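Local coordinates for SCO1 protein homolog (PDB 1XZO) that is needed to insert copper into the active site of cytochrome c oxidase and may also act in copper homeostasis or redox signalling, at residues A[24-27]-A[28-32]. Sequence-based numbering, arbitrary orientation.
Sequences KNVS and LESLK. With CA (calcium ion), chain H.
An ST-motif joins Ser27, the last residue of strand 25-27, to the single helical turn that follows. Ser27 OG accepts the backbone N-H of Ser30, three residues on, at 2.9 Å from N to OG. The N-H...O angle is 154°, so the bond is fairly straight. The Ser27 hydroxyl sits between its own backbone N and carbonyl carbon (chi1 70°), which turns it back over the start of the turn. Ser30 answers with its own side chain. Its OG donates to Ser27 O at 2.7 Å, in the carbonyl plane and on a lone pair. Ser30 chi1 of 75° brings this hydroxyl back toward the strand. The same carbonyl oxygen also takes a weak bond from Leu31 N, four residues on, at 3.2 Å. Leu31 CG and CD1 both lie 3.8 Å from Ser27 O. Glu29 CB passes beside Ser27 OG, while its extended chain carries the carboxylate outward to a calcium ion. OE2 binds the metal at 2.3 Å and OE1 at 2.7 Å, a bidentate grip. Replacing Ser27 with an alanine removes OG, which would probably leave Ser30 N without this acceptor and the turn less firmly held. Leu31 N also bonds to Leu28 O, at 2.9 Å, a closure three residues apart. Val26 packs on Arg71, Asp102 and Leu104, and Leu31 also touches Arg71, so both lie against strands of the main mixed sheet. The arrangement is characteristic of an ST-motif at the start of a helical turn; here it follows the beta-hairpin of strands 17-19 and 25-27 in a thioredoxin-like fold.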
ATOM      1  N   LYS A  24       0.374 -16.702   1.237  1.00 26.24           N
ATOM      2  CA  LYS A  24      -0.874 -16.845   0.524  1.00 24.49           C
ATOM      3  C   LYS A  24      -0.898 -15.931  -0.750  1.00 24.95           C
ATOM      4  O   LYS A  24      -0.368 -14.784  -0.699  1.00 25.03           O
ATOM      5  CB  LYS A  24      -2.056 -16.454   1.416  1.00 25.76           C
ATOM      6  CG  LYS A  24      -2.222 -17.351   2.594  1.00 31.50           C
ATOM      7  CD  LYS A  24      -3.671 -17.442   3.012  1.00 37.59           C
ATOM      8  NZ  LYS A  24      -3.799 -20.299   3.877  1.00 72.04           N
ATOM      9  N   ASN A  25      -1.461 -16.435  -1.853  1.00 23.68           N
ATOM     10  CA  ASN A  25      -1.645 -15.593  -3.025  1.00 23.33           C
ATOM     11  C   ASN A  25      -2.656 -14.436  -2.806  1.00 21.28           C
ATOM     12  O   ASN A  25      -3.811 -14.618  -2.385  1.00 21.77           O
ATOM     13  CB  ASN A  25      -2.041 -16.386  -4.277  1.00 23.76           C
ATOM     14  CG  ASN A  25      -0.922 -17.233  -4.831  1.00 22.83           C
ATOM     15  OD1 ASN A  25       0.251 -17.151  -4.444  1.00 29.49           O
ATOM     16  ND2 ASN A  25      -1.296 -18.065  -5.752  1.00 28.64           N
ATOM     17  N   VAL A  26      -2.233 -13.258  -3.297  1.00 22.43           N
ATOM     18  CA  VAL A  26      -3.048 -12.061  -3.401  1.00 21.33           C
ATOM     19  C   VAL A  26      -2.922 -11.456  -4.801  1.00 19.73           C
ATOM     20  O   VAL A  26      -1.849 -11.253  -5.260  1.00 21.09           O
ATOM     21  CB  VAL A  26      -2.584 -11.043  -2.297  1.00 22.38           C
ATOM     22  CG1 VAL A  26      -3.359  -9.728  -2.392  1.00 22.63           C
ATOM     23  CG2 VAL A  26      -2.786 -11.714  -0.928  1.00 22.62           C
ATOM     24  N   SER A  27      -4.042 -11.278  -5.429  1.00 21.55           N
ATOM     25  CA  SER A  27      -4.113 -10.829  -6.821  1.00 20.66           C
ATOM     26  C   SER A  27      -4.965  -9.544  -6.973  1.00 20.20           C
ATOM     27  O   SER A  27      -5.973  -9.349  -6.277  1.00 20.82           O
ATOM     28  CB  SER A  27      -4.656 -11.974  -7.700  1.00 22.40           C
ATOM     29  OG  SER A  27      -6.010 -12.154  -7.404  1.00 20.86           O
ATOM     30  N   LEU A  28      -4.731  -8.807  -8.065  1.00 18.52           N
ATOM     31  CA  LEU A  28      -5.674  -7.783  -8.453  1.00 19.67           C
ATOM     32  C   LEU A  28      -7.087  -8.285  -8.561  1.00 20.17           C
ATOM     33  O   LEU A  28      -8.026  -7.661  -8.118  1.00 21.24           O
ATOM     34  CB  LEU A  28      -5.226  -7.049  -9.716  1.00 19.39           C
ATOM     35  CG  LEU A  28      -6.142  -5.993 -10.271  1.00 23.84           C
ATOM     36  CD1 LEU A  28      -7.437  -6.405 -10.514  1.00 31.13           C
ATOM     37  CD2 LEU A  28      -6.164  -4.776  -9.227  1.00 21.23           C
ATOM     38  N   GLU A  29      -7.285  -9.484  -9.146  1.00 20.32           N
ATOM     39  CA  GLU A  29      -8.577 -10.012  -9.315  1.00 23.48           C
ATOM     40  C   GLU A  29      -9.263 -10.243  -7.967  1.00 23.55           C
ATOM     41  O   GLU A  29     -10.445 -10.069  -7.833  1.00 24.43           O
ATOM     42  CB  GLU A  29      -8.491 -11.321 -10.136  1.00 24.64           C
ATOM     43  CG  GLU A  29      -9.833 -11.820 -10.563  1.00 25.99           C
ATOM     44  CD  GLU A  29      -9.740 -13.151 -11.275  1.00 31.94           C
ATOM     45  OE1 GLU A  29      -8.637 -13.689 -11.486  1.00 30.30           O
ATOM     46  OE2 GLU A  29     -10.809 -13.652 -11.554  1.00 32.76           O
ATOM     47  N   SER A  30      -8.511 -10.758  -7.024  1.00 24.30           N
ATOM     48  CA  SER A  30      -9.015 -11.027  -5.689  1.00 26.16           C
ATOM     49  C   SER A  30      -9.509  -9.720  -5.050  1.00 25.04           C
ATOM     50  O   SER A  30     -10.245  -9.798  -4.123  1.00 26.70           O
ATOM     51  CB  SER A  30      -7.953 -11.691  -4.799  1.00 25.10           C
ATOM     52  OG  SER A  30      -6.874 -10.889  -4.269  1.00 24.57           O
ATOM     53  N   LEU A  31      -9.007  -8.585  -5.497  1.00 25.20           N
ATOM     54  CA  LEU A  31      -9.353  -7.262  -4.900  1.00 26.18           C
ATOM     55  C   LEU A  31     -10.527  -6.613  -5.617  1.00 27.81           C
ATOM     56  O   LEU A  31     -10.926  -5.521  -5.265  1.00 27.98           O
ATOM     57  CB  LEU A  31      -8.157  -6.333  -4.860  1.00 23.89           C
ATOM     58  CG  LEU A  31      -7.127  -6.755  -3.825  1.00 23.71           C
ATOM     59  CD1 LEU A  31      -5.834  -6.263  -4.035  1.00 19.30           C
ATOM     60  CD2 LEU A  31      -7.529  -6.327  -2.388  1.00 28.89           C
ATOM     61  N   LYS A  32     -11.027  -7.232  -6.680  1.00 29.29           N
ATOM     62  CA  LYS A  32     -12.190  -6.724  -7.452  1.00 29.75           C
ATOM     63  C   LYS A  32     -13.418  -6.551  -6.546  1.00 30.60           C
ATOM     64  O   LYS A  32     -13.711  -7.412  -5.727  1.00 32.96           O
ATOM     65  CB  LYS A  32     -12.526  -7.671  -8.631  1.00 30.88           C
ATOM     66  CG  LYS A  32     -13.935  -7.506  -9.261  1.00 35.61           C
ATOM     67  CD  LYS A  32     -13.925  -7.756 -10.771  1.00 40.96           C
ATOM     68  CE  LYS A  32     -14.809  -8.946 -11.176  1.00 46.20           C
ATOM     69  NZ  LYS A  32     -14.494  -9.329 -12.612  1.00 46.77           N
TER
HETATM   70 CA    CA H1008     -10.147 -15.035 -13.312  1.00 34.42          CA
HETATM   71  O   HOH W   1     -10.006 -15.772 -12.329  1.00 16.91           O